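Local coordinates for A223 penton protein C-terminal domain-containing protein (Sulfolobus turreted icosahedral virus, PDB 4IL7), which probably serves as a structural penton protein of the viral capsid, of which this chain is the C-terminal part, built on a partial jelly-roll fold, at residues 134-137 with 138-142. The protein carries 1 engineered substitution. Residues are numbered along the deposited sequence; the frame is centred on the assembly and turned at random.
Sequences IPVI and AGTQI
With its chi1 at -63°, Thr-140 holds OG1 beside its own backbone N, on the side where that N already meets the carbonyl of Ile-137. OG1 donates to Ile-137 O at 2.7 Å, while Thr-140 N reaches the same Ile-137 O at 3.1 Å along a fairly straight bond (N-H...O angle 157°). The two donors approach from one face of the carbonyl plane, each tilted moderately off it, so a single oxygen takes two bonds from one residue. While donating to Ile-137 O, the threonine hydroxyl also accepts: a water donates to Thr-140 OG1 at 2.7 Å and accepts from Ile-137 N at 3.0 Å, linking the strand end to the turn. CB of Val-136 lies 4.2 Å from OG1 of Thr-140, a loose contact between two buried residues. Around the bend, Asn-96 OD1 accepts from Ala-138 N, and the backbones of Gly-139 and Thr-140 bond to that of Ile-93. Ile-137 to Thr-140 form a type II beta turn, closed by the bond from Thr-140 N, with the side-chain hydroxyl adding a second bond to the same carbonyl. Gly-139, at its third position, has a positive phi of 90°, where a CB would press against the preceding carbonyl oxygen. The turn carries the chain from strand 130-136, outermost in its four-stranded sheet within this chain, to strand 141-147 of the other, one of the sheet-to-sheet connections of the partial jelly roll.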
# COMPACT_ATOMS: atom_id res chain seq x y z
N ILE A 134 -2.02 -7.01 3.63
CA ILE A 134 -1.00 -7.04 4.66
C ILE A 134 -1.62 -6.72 6.02
O ILE A 134 -2.18 -5.68 6.23
CB ILE A 134 0.12 -5.99 4.38
CG1 ILE A 134 0.69 -6.16 2.95
CG2 ILE A 134 1.20 -6.07 5.42
CD1 ILE A 134 1.65 -5.03 2.50
N PRO A 135 -1.54 -7.67 6.97
CA PRO A 135 -1.95 -7.36 8.34
C PRO A 135 -1.13 -6.25 8.93
O PRO A 135 0.09 -6.26 8.81
CB PRO A 135 -1.68 -8.69 9.09
CG PRO A 135 -1.55 -9.71 8.03
CD PRO A 135 -1.03 -9.04 6.83
N VAL A 136 -1.78 -5.29 9.56
CA VAL A 136 -1.15 -4.16 10.13
C VAL A 136 -1.78 -3.76 11.50
O VAL A 136 -2.97 -4.01 11.78
CB VAL A 136 -1.19 -2.93 9.19
CG1 VAL A 136 -0.35 -3.18 7.95
CG2 VAL A 136 -2.60 -2.53 8.82
N ILE A 137 -0.97 -3.13 12.34
CA ILE A 137 -1.48 -2.59 13.58
C ILE A 137 -1.57 -1.06 13.45
O ILE A 137 -0.94 -0.39 12.60
CB ILE A 137 -0.71 -3.06 14.83
CG1 ILE A 137 0.55 -2.28 14.93
CG2 ILE A 137 -0.36 -4.55 14.69
CD1 ILE A 137 1.33 -2.64 16.17
N ALA A 138 -2.45 -0.51 14.26
CA ALA A 138 -2.68 0.92 14.32
C ALA A 138 -1.41 1.74 14.44
O ALA A 138 -0.52 1.42 15.25
CB ALA A 138 -3.60 1.23 15.47
N GLY A 139 -1.29 2.78 13.64
CA GLY A 139 -0.16 3.69 13.65
C GLY A 139 0.98 3.28 12.73
O GLY A 139 1.95 4.03 12.58
N THR A 140 0.85 2.12 12.06
CA THR A 140 1.83 1.73 11.03
C THR A 140 1.90 2.83 9.98
O THR A 140 0.86 3.41 9.61
CB THR A 140 1.43 0.38 10.40
OG1 THR A 140 1.46 -0.62 11.42
CG2 THR A 140 2.38 -0.04 9.29
N GLN A 141 3.07 3.19 9.50
CA GLN A 141 3.25 4.18 8.47
C GLN A 141 3.56 3.53 7.16
O GLN A 141 4.33 2.58 7.06
CB GLN A 141 4.42 5.03 8.85
CG GLN A 141 4.19 5.82 10.15
CD GLN A 141 3.25 6.93 10.00
OE1 GLN A 141 2.21 6.92 10.63
NE2 GLN A 141 3.62 7.90 9.19
N ILE A 142 2.98 4.06 6.09
CA ILE A 142 3.38 3.74 4.71
C ILE A 142 4.42 4.74 4.33
O ILE A 142 4.12 5.96 4.14
CB ILE A 142 2.18 3.85 3.75
CG1 ILE A 142 1.07 2.93 4.18
CG2 ILE A 142 2.65 3.54 2.32
CD1 ILE A 142 -0.20 3.06 3.35
O HOH W 1 1.89 -3.27 11.41